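Local coordinates for Cfl (Pectobacterium brasiliense, PDB 7A9J), which probably activates carboxylic acids with ATP before coupling them, as a coronafacic acid ligase of the AMP-binding enzyme family, at residues Ile199-Lys204 with Ala384-Ile389; Arg466-Ile471 with Glu500-Lys505; Asn298-Ser303 with Glu324-His329. The protein carries 1 engineered substitution. One frame throughout, in Å; residues are numbered along the deposited sequence.

Contact 1: residues Ile199-Lys204 with Ala384-Ile389; sequences IVYSQK and AKTIGI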
loop_
_atom_site.group_PDB
_atom_site.type_symbol
_atom_site.label_atom_id
_atom_site.label_comp_id
_atom_site.label_asym_id
_atom_site.label_seq_id
_atom_site.Cartn_x
_atom_site.Cartn_y
_atom_site.Cartn_z
ATOM N N ILE A 199 -9.490 2.303 -12.637
ATOM C CA ILE A 199 -9.094 0.947 -13.001
ATOM C C ILE A 199 -10.250 0.019 -12.666
ATOM O O ILE A 199 -10.732 -0.017 -11.536
ATOM C CB ILE A 199 -7.824 0.517 -12.263
ATOM C CG1 ILE A 199 -6.692 1.529 -12.521
ATOM C CG2 ILE A 199 -7.442 -0.887 -12.662
ATOM C CD1 ILE A 199 -6.376 1.717 -13.986
ATOM N N VAL A 200 -10.715 -0.712 -13.663
ATOM C CA VAL A 200 -11.934 -1.499 -13.524
ATOM C C VAL A 200 -11.538 -2.927 -13.199
ATOM O O VAL A 200 -10.790 -3.556 -13.951
ATOM C CB VAL A 200 -12.787 -1.433 -14.798
ATOM C CG1 VAL A 200 -14.085 -2.269 -14.609
ATOM C CG2 VAL A 200 -13.120 0.043 -15.084
ATOM N N TYR A 201 -12.078 -3.430 -12.104
ATOM C CA TYR A 201 -11.945 -4.827 -11.661
ATOM C C TYR A 201 -13.248 -5.557 -11.927
ATOM O O TYR A 201 -14.318 -5.038 -11.584
ATOM C CB TYR A 201 -11.740 -4.905 -10.165
ATOM C CG TYR A 201 -10.339 -4.607 -9.703
ATOM C CD1 TYR A 201 -9.683 -3.450 -10.086
ATOM C CD2 TYR A 201 -9.735 -5.461 -8.784
ATOM C CE1 TYR A 201 -8.394 -3.186 -9.651
ATOM C CE2 TYR A 201 -8.457 -5.191 -8.293
ATOM C CZ TYR A 201 -7.817 -4.040 -8.699
ATOM O OH TYR A 201 -6.546 -3.726 -8.210
ATOM N N SER A 202 -13.161 -6.757 -12.512
ATOM C CA SER A 202 -14.298 -7.667 -12.475
ATOM C C SER A 202 -14.306 -8.465 -11.170
ATOM O O SER A 202 -13.392 -8.368 -10.338
ATOM C CB SER A 202 -14.266 -8.613 -13.674
ATOM O OG SER A 202 -13.159 -9.492 -13.523
ATOM N N GLN A 203 -15.423 -9.190 -10.961
ATOM C CA GLN A 203 -15.452 -10.195 -9.905
ATOM C C GLN A 203 -14.221 -11.097 -9.979
ATOM O O GLN A 203 -13.591 -11.383 -8.944
ATOM C CB GLN A 203 -16.763 -10.994 -9.973
ATOM C CG GLN A 203 -18.009 -10.126 -9.699
ATOM C CD GLN A 203 -18.330 -10.005 -8.202
ATOM O OE1 GLN A 203 -17.703 -10.648 -7.374
ATOM N NE2 GLN A 203 -19.362 -9.200 -7.869
ATOM N N LYS A 204 -13.848 -11.529 -11.189
ATOM C CA LYS A 204 -12.659 -12.363 -11.348
ATOM C C LYS A 204 -11.363 -11.624 -10.995
ATOM O O LYS A 204 -10.485 -12.221 -10.355
ATOM C CB LYS A 204 -12.562 -12.914 -12.775
ATOM C CG LYS A 204 -11.418 -13.934 -12.924
ATOM C CD LYS A 204 -11.400 -14.572 -14.341
ATOM C CE LYS A 204 -10.400 -15.745 -14.440
ATOM N NZ LYS A 204 -9.039 -15.450 -13.914
ATOM N N ALA A 384 -4.018 -11.415 -11.955
ATOM C CA ALA A 384 -5.217 -10.618 -11.707
ATOM C C ALA A 384 -5.299 -9.567 -12.806
ATOM O O ALA A 384 -4.649 -8.519 -12.748
ATOM C CB ALA A 384 -5.202 -10.020 -10.310
ATOM N N LYS A 385 -6.082 -9.875 -13.821
ATOM C CA LYS A 385 -6.237 -9.024 -14.993
ATOM C C LYS A 385 -7.343 -8.013 -14.766
ATOM O O LYS A 385 -8.533 -8.378 -14.699
ATOM C CB LYS A 385 -6.567 -9.864 -16.216
ATOM C CG LYS A 385 -5.694 -11.041 -16.376
ATOM C CD LYS A 385 -4.465 -10.643 -17.094
ATOM C CE LYS A 385 -3.728 -11.889 -17.533
ATOM N NZ LYS A 385 -2.321 -11.457 -17.544
ATOM N N THR A 386 -6.968 -6.739 -14.709
ATOM C CA THR A 386 -7.968 -5.683 -14.716
ATOM C C THR A 386 -8.622 -5.606 -16.096
ATOM O O THR A 386 -8.055 -6.015 -17.110
ATOM C CB THR A 386 -7.339 -4.355 -14.312
ATOM O OG1 THR A 386 -6.269 -4.057 -15.225
ATOM C CG2 THR A 386 -6.756 -4.483 -12.896
ATOM N N ILE A 387 -9.839 -5.086 -16.131
ATOM C CA ILE A 387 -10.637 -5.132 -17.336
ATOM C C ILE A 387 -10.270 -3.995 -18.267
ATOM O O ILE A 387 -10.389 -4.124 -19.486
ATOM C CB ILE A 387 -12.137 -5.052 -16.981
ATOM C CG1 ILE A 387 -12.509 -6.148 -15.977
ATOM C CG2 ILE A 387 -12.964 -5.077 -18.201
ATOM C CD1 ILE A 387 -11.882 -7.514 -16.272
ATOM N N GLY A 388 -9.865 -2.864 -17.720
ATOM C CA GLY A 388 -9.709 -1.679 -18.535
ATOM C C GLY A 388 -9.788 -0.439 -17.664
ATOM O O GLY A 388 -9.715 -0.500 -16.442
ATOM N N ILE A 389 -9.880 0.695 -18.332
ATOM C CA ILE A 389 -9.908 1.973 -17.645
ATOM C C ILE A 389 -11.220 2.647 -17.956
ATOM O O ILE A 389 -11.596 2.798 -19.132
ATOM C CB ILE A 389 -8.712 2.872 -18.041
ATOM C CG1 ILE A 389 -7.398 2.261 -17.519
ATOM C CG2 ILE A 389 -8.967 4.291 -17.550
ATOM C CD1 ILE A 389 -6.144 3.025 -17.980
#

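Contact 2: residues Arg466-Ile471 with Glu500-Lys505; sequences RIIALI and EYIFIK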
loop_
_atom_site.group_PDB
_atom_site.type_symbol
_atom_site.label_atom_id
_atom_site.label_comp_id
_atom_site.label_asym_id
_atom_site.label_seq_id
_atom_site.Cartn_x
_atom_site.Cartn_y
_atom_site.Cartn_z
ATOM N N ARG A 466 29.325 13.086 -12.513
ATOM C CA ARG A 466 30.237 12.822 -11.409
ATOM C C ARG A 466 29.401 12.424 -10.205
ATOM O O ARG A 466 28.380 13.064 -9.937
ATOM C CB ARG A 466 31.058 14.076 -11.114
ATOM C CG ARG A 466 32.013 13.989 -9.964
ATOM C CD ARG A 466 32.973 15.209 -9.993
ATOM N NE ARG A 466 32.236 16.466 -9.967
ATOM C CZ ARG A 466 32.038 17.216 -8.889
ATOM N NH1 ARG A 466 32.532 16.844 -7.709
ATOM N NH2 ARG A 466 31.350 18.352 -9.009
ATOM N N ILE A 467 29.838 11.384 -9.486
ATOM C CA ILE A 467 29.037 10.850 -8.379
ATOM C C ILE A 467 29.335 11.591 -7.093
ATOM O O ILE A 467 30.494 11.713 -6.684
ATOM C CB ILE A 467 29.293 9.345 -8.209
ATOM C CG1 ILE A 467 28.841 8.630 -9.485
ATOM C CG2 ILE A 467 28.559 8.787 -6.939
ATOM C CD1 ILE A 467 29.158 7.140 -9.456
ATOM N N ILE A 468 28.278 12.073 -6.442
ATOM C CA ILE A 468 28.382 12.757 -5.159
ATOM C C ILE A 468 27.717 11.884 -4.099
ATOM O O ILE A 468 26.627 11.336 -4.333
ATOM C CB ILE A 468 27.686 14.129 -5.232
ATOM C CG1 ILE A 468 28.114 14.894 -6.504
ATOM C CG2 ILE A 468 27.865 14.886 -3.907
ATOM C CD1 ILE A 468 29.623 15.199 -6.645
ATOM N N ALA A 469 28.327 11.787 -2.926
ATOM C CA ALA A 469 27.674 11.094 -1.810
ATOM C C ALA A 469 27.385 12.094 -0.704
ATOM O O ALA A 469 28.309 12.734 -0.179
ATOM C CB ALA A 469 28.556 9.961 -1.269
ATOM N N LEU A 470 26.119 12.213 -0.336
ATOM C CA LEU A 470 25.757 12.896 0.895
ATOM C C LEU A 470 25.865 11.909 2.051
ATOM O O LEU A 470 25.251 10.840 2.017
ATOM C CB LEU A 470 24.349 13.472 0.739
ATOM C CG LEU A 470 23.799 14.629 1.560
ATOM C CD1 LEU A 470 24.838 15.721 1.657
ATOM C CD2 LEU A 470 22.556 15.154 0.828
ATOM N N ILE A 471 26.674 12.241 3.052
ATOM C CA ILE A 471 27.003 11.336 4.157
ATOM C C ILE A 471 26.516 11.963 5.459
ATOM O O ILE A 471 26.948 13.069 5.814
ATOM C CB ILE A 471 28.516 11.078 4.257
ATOM C CG1 ILE A 471 29.084 10.512 2.953
ATOM C CG2 ILE A 471 28.832 10.169 5.466
ATOM C CD1 ILE A 471 28.636 9.122 2.653
ATOM N N GLU A 500 33.163 12.490 -4.528
ATOM C CA GLU A 500 33.102 13.568 -3.561
ATOM C C GLU A 500 32.141 13.192 -2.449
ATOM O O GLU A 500 31.147 12.513 -2.685
ATOM C CB GLU A 500 32.632 14.829 -4.246
ATOM C CG GLU A 500 32.531 16.034 -3.396
ATOM C CD GLU A 500 32.264 17.236 -4.280
ATOM O OE1 GLU A 500 33.108 17.535 -5.152
ATOM O OE2 GLU A 500 31.187 17.833 -4.149
ATOM N N TYR A 501 32.454 13.646 -1.244
ATOM C CA TYR A 501 31.673 13.379 -0.041
ATOM C C TYR A 501 31.211 14.709 0.544
ATOM O O TYR A 501 32.023 15.626 0.723
ATOM C CB TYR A 501 32.543 12.592 0.966
ATOM C CG TYR A 501 32.919 11.240 0.436
ATOM C CD1 TYR A 501 31.947 10.265 0.290
ATOM C CD2 TYR A 501 34.218 10.930 0.059
ATOM C CE1 TYR A 501 32.235 9.022 -0.195
ATOM C CE2 TYR A 501 34.531 9.647 -0.431
ATOM C CZ TYR A 501 33.510 8.709 -0.559
ATOM O OH TYR A 501 33.716 7.443 -1.053
ATOM N N ILE A 502 29.911 14.828 0.808
ATOM C CA ILE A 502 29.352 15.996 1.475
ATOM C C ILE A 502 28.841 15.536 2.832
ATOM O O ILE A 502 27.863 14.788 2.914
ATOM C CB ILE A 502 28.240 16.650 0.645
ATOM C CG1 ILE A 502 28.798 17.116 -0.710
ATOM C CG2 ILE A 502 27.671 17.879 1.381
ATOM C CD1 ILE A 502 27.765 17.730 -1.650
ATOM N N PHE A 503 29.510 15.950 3.899
ATOM C CA PHE A 503 29.096 15.569 5.242
ATOM C C PHE A 503 28.072 16.578 5.729
ATOM O O PHE A 503 28.350 17.783 5.769
ATOM C CB PHE A 503 30.281 15.506 6.211
ATOM C CG PHE A 503 31.278 14.445 5.874
ATOM C CD1 PHE A 503 32.239 14.667 4.894
ATOM C CD2 PHE A 503 31.254 13.223 6.518
ATOM C CE1 PHE A 503 33.158 13.685 4.566
ATOM C CE2 PHE A 503 32.177 12.242 6.205
ATOM C CZ PHE A 503 33.132 12.475 5.225
ATOM N N ILE A 504 26.902 16.087 6.119
ATOM C CA ILE A 504 25.838 16.913 6.671
ATOM C C ILE A 504 25.137 16.079 7.736
ATOM O O ILE A 504 24.882 14.890 7.525
ATOM C CB ILE A 504 24.872 17.389 5.563
ATOM C CG1 ILE A 504 23.977 18.514 6.066
ATOM C CG2 ILE A 504 24.036 16.250 5.028
ATOM C CD1 ILE A 504 23.105 19.111 4.987
ATOM N N LYS A 505 24.876 16.656 8.903
ATOM C CA LYS A 505 24.361 15.793 9.961
ATOM C C LYS A 505 22.845 15.714 9.975
ATOM O O LYS A 505 22.279 15.043 10.840
ATOM C CB LYS A 505 24.920 16.210 11.321
ATOM C CG LYS A 505 26.385 15.790 11.437
ATOM C CD LYS A 505 26.970 15.865 12.831
ATOM C CE LYS A 505 28.424 15.420 12.775
ATOM N NZ LYS A 505 29.089 15.951 11.536
#

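Contact 3: residues Asn298-Ser303 with Glu324-His329; sequences NSLDLS and ECFGSH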
loop_
_atom_site.group_PDB
_atom_site.type_symbol
_atom_site.label_atom_id
_atom_site.label_comp_id
_atom_site.label_asym_id
_atom_site.label_seq_id
_atom_site.Cartn_x
_atom_site.Cartn_y
_atom_site.Cartn_z
ATOM N N ASN A 298 8.227 1.123 28.349
ATOM C CA ASN A 298 7.779 -0.262 28.473
ATOM C C ASN A 298 8.181 -1.103 27.273
ATOM O O ASN A 298 8.170 -2.336 27.364
ATOM C CB ASN A 298 6.259 -0.321 28.662
ATOM C CG ASN A 298 5.811 0.230 30.007
ATOM O OD1 ASN A 298 6.544 0.157 30.993
ATOM N ND2 ASN A 298 4.601 0.779 30.052
ATOM N N SER A 299 8.541 -0.460 26.165
ATOM C CA SER A 299 9.065 -1.137 24.997
ATOM C C SER A 299 7.993 -2.020 24.371
ATOM O O SER A 299 7.375 -2.868 25.026
ATOM C CB SER A 299 10.318 -1.944 25.333
ATOM O OG SER A 299 11.479 -1.169 25.091
ATOM N N LEU A 300 7.767 -1.808 23.092
ATOM C CA LEU A 300 6.815 -2.605 22.349
ATOM C C LEU A 300 7.538 -3.824 21.788
ATOM O O LEU A 300 8.580 -3.692 21.130
ATOM C CB LEU A 300 6.206 -1.755 21.238
ATOM C CG LEU A 300 5.360 -2.457 20.194
ATOM C CD1 LEU A 300 4.095 -2.946 20.836
ATOM C CD2 LEU A 300 5.071 -1.450 19.107
ATOM N N ASP A 301 6.964 -5.000 22.024
ATOM C CA ASP A 301 7.520 -6.281 21.583
ATOM C C ASP A 301 6.857 -6.699 20.270
ATOM O O ASP A 301 5.749 -7.253 20.267
ATOM C CB ASP A 301 7.308 -7.341 22.659
ATOM C CG ASP A 301 7.879 -8.706 22.272
ATOM O OD1 ASP A 301 8.541 -8.813 21.228
ATOM O OD2 ASP A 301 7.652 -9.681 23.020
ATOM N N LEU A 302 7.551 -6.454 19.162
ATOM C CA LEU A 302 7.112 -6.878 17.840
ATOM C C LEU A 302 7.873 -8.100 17.345
ATOM O O LEU A 302 7.773 -8.428 16.156
ATOM C CB LEU A 302 7.262 -5.749 16.813
ATOM C CG LEU A 302 6.415 -4.496 17.080
ATOM C CD1 LEU A 302 6.598 -3.580 15.883
ATOM C CD2 LEU A 302 4.951 -4.955 17.243
ATOM N N SER A 303 8.601 -8.798 18.236
ATOM C CA SER A 303 9.469 -9.893 17.790
ATOM C C SER A 303 8.677 -11.057 17.189
ATOM O O SER A 303 9.168 -11.717 16.265
ATOM C CB SER A 303 10.356 -10.389 18.953
ATOM O OG SER A 303 9.561 -10.822 20.039
ATOM N N GLU A 324 16.989 -4.072 14.067
ATOM C CA GLU A 324 17.762 -3.561 15.197
ATOM C C GLU A 324 16.829 -3.161 16.323
ATOM O O GLU A 324 17.084 -3.438 17.498
ATOM C CB GLU A 324 18.602 -2.354 14.786
ATOM C CG GLU A 324 19.538 -2.547 13.592
ATOM C CD GLU A 324 20.854 -3.205 13.943
ATOM O OE1 GLU A 324 21.103 -3.448 15.146
ATOM O OE2 GLU A 324 21.643 -3.471 13.006
ATOM N N CYS A 325 15.722 -2.534 15.963
ATOM C CA CYS A 325 14.842 -1.963 16.964
ATOM C C CYS A 325 13.975 -3.028 17.623
ATOM O O CYS A 325 13.830 -3.041 18.848
ATOM C CB CYS A 325 13.986 -0.880 16.314
ATOM S SG CYS A 325 12.904 -0.008 17.490
ATOM N N PHE A 326 13.376 -3.929 16.845
ATOM C CA PHE A 326 12.423 -4.855 17.424
ATOM C C PHE A 326 12.817 -6.318 17.362
ATOM O O PHE A 326 12.097 -7.149 17.927
ATOM C CB PHE A 326 11.069 -4.705 16.717
ATOM C CG PHE A 326 10.488 -3.348 16.881
ATOM C CD1 PHE A 326 9.918 -2.981 18.087
ATOM C CD2 PHE A 326 10.517 -2.433 15.834
ATOM C CE1 PHE A 326 9.377 -1.712 18.249
ATOM C CE2 PHE A 326 9.991 -1.167 15.989
ATOM C CZ PHE A 326 9.431 -0.807 17.197
ATOM N N GLY A 327 13.894 -6.671 16.667
ATOM C CA GLY A 327 14.143 -8.083 16.435
ATOM C C GLY A 327 13.090 -8.767 15.588
ATOM O O GLY A 327 12.937 -9.990 15.670
ATOM N N SER A 328 12.327 -8.008 14.807
ATOM C CA SER A 328 11.288 -8.550 13.944
ATOM C C SER A 328 11.836 -8.516 12.524
ATOM O O SER A 328 12.678 -7.671 12.193
ATOM C CB SER A 328 9.990 -7.729 14.069
ATOM O OG SER A 328 8.884 -8.196 13.269
ATOM N N HIS A 329 11.345 -9.425 11.679
ATOM C CA HIS A 329 11.948 -9.686 10.368
ATOM C C HIS A 329 10.998 -9.121 9.330
ATOM O O HIS A 329 9.990 -9.758 8.991
ATOM C CB HIS A 329 12.172 -11.171 10.176
ATOM C CG HIS A 329 12.954 -11.797 11.293
ATOM N ND1 HIS A 329 14.308 -12.020 11.211
ATOM C CD2 HIS A 329 12.574 -12.211 12.538
ATOM C CE1 HIS A 329 14.735 -12.566 12.338
ATOM N NE2 HIS A 329 13.700 -12.703 13.155
HETATM O O HOH W 1 10.332 -5.999 19.528
#

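Contact 1: residues Ile199-Lys204 with Ala384-Ile389
Val200 is held through both of its backbone polar atoms: Val200 N donates to Gly388 O at 3.0 Å, and Val200 O accepts from Ile387 N at 2.8 Å. The bonds join strand 198-202 to the chain entering strand 388-390, the two inner strands of a four-stranded antiparallel sheet in the AMP-binding enzyme fold. Packing is tight on the face carrying Ile199 and Ile389, a non-hydrogen-bonded pair. Ile199 uses both branches there: CD1 rests on Ile389 CG1 at 3.7 Å, while CG2 meets Thr386 CG2 at 3.7 Å. With the Thr386 hydroxyl between N and carbonyl carbon (chi1 58°), that threonine methyl turns to these neighbours and also comes obliquely to the Tyr201 ring, 3.9 Å from CE1. Tyr201 bonds through OH to Gly340 O, and its side chain is about 4 Å from the bound indene carboxylic acid, so this side borders the ligand pocket. On the other side Ile387 is partly open to solvent and meets the Val200 side chain only loosely, CB to CG1 4.1 Å. Its outer atoms still pack where the strand gives way to helix 203-214 at Ser202, the N-cap residue: Ile387 CG1 lies against Ser202 N, and Ile387 CD1 is 3.6 Å from Ser202 OG.

Contact 2: residues Arg466-Ile471 with Glu500-Lys505
The Arg466 guanidinium carries Ile468 CD1 over one face, displaced toward the rim, and meets Glu500 at its edge, where Arg466 NH1 reaches Glu500 OE1 at 2.7 Å in a salt bridge. The oxygen lies near the guanidinium plane, yet NH1 comes from well above the carboxylate plane (59° out of it), and the N-H...O angle is bent to 136°. Arg466 runs out extended and then bends at chi3 (57°), which brings its end round to the glutamate. Tyr524 OH bonds to both Arg466 NH2 and Glu500 OE2, and Thr536 OG1 to Glu500 OE1, so the buried carboxylate is probably kept ionised by several partners. The Tyr501 ring is approached obliquely by Ala469 CB, 3.7 Å from CD1, and by Ile471 CG1, 3.9 Å from the same atom. Ile471 also runs alongside Phe503, its CG2 4.0 Å from Phe503 CE2. Behind these groups the backbones pair in parallel: Ala469 O accepts from Ile502 N at 2.8 Å, and Ile471 O from Ile504 N at 3.0 Å. On the face of Leu470 and Ile502, Leu470 CD1 wedges against Ile504 CG2 at 3.5 Å and Ile502 CG2 at 3.6 Å. The strands belong to a beta-alpha-beta crossover of the C-terminal domain. Its connecting helix, 481-491, covers Tyr501 and Phe503, helix 524-530 packs on Ile468 and Ile502 from the other face, and strands 450-460 and 533-536 flank the pair.

Contact 3: residues Asn298-Ser303 with Glu324-His329
Ser303 passes Ser328 with CA atoms 4.5 Å apart and Leu302 passes Phe326 at 5.7 Å between CA atoms, where the loop 298-303 runs by the end of helix 316-326 and the chain leaves that helix at Gly327 with positive phi. Leu302 runs alongside Phe326 in the same direction and sets CD1 over the middle of the aromatic ring, 3.9 Å from the Phe326 ring centroid and only 4° off its normal, a CH-pi contact. Cys325 SG covers the opposite face nearer the rim, and Leu300 O comes to the edge, 3.4 Å from Phe326 CD1. Beside the ring, one water bridges the segments: it donates to Phe326 O at 2.6 Å, accepts from Leu302 N at 2.8 Å, and gives a weak bond to Leu300 O. Asp301 fixes the loop's turn from within: OD1 accepts from Ser303 N at 3.0 Å, forming an Asx turn, and uses its syn lone pair for Ser303 OG. Ser328 OG lies 3.1 Å from Leu302 O, a weak contact, and is also near Thr305 O. The chemistry is therefore divided: an apolar ring sandwiched on both faces carries the packing, while a water supplies the Phe326 carbonyl at the helix end with the donor that a continuing helix would have provided.

From the N terminus, the chain first enters contact 1 at 199-204, then runs through helices and strands of the AMP-binding region before returning at 384-389 to close that loop. Contact 3 is nested inside it: 298-303 and 324-329 close a short loop holding strand 306-311 and most of helix 316-326. Contact 2 follows in series, with 466-471 and 500-505 enclosing helix 481-491 in the C-terminal domain. None cross and none touch; contacts 1 and 3 are about 25 Å apart at nearest atoms, on opposite sides of the chain's centre. Contact 1 ties together a four-stranded sheet near the ligand, contact 3 a helix end to a loop, and contact 2 the C-terminal sheet.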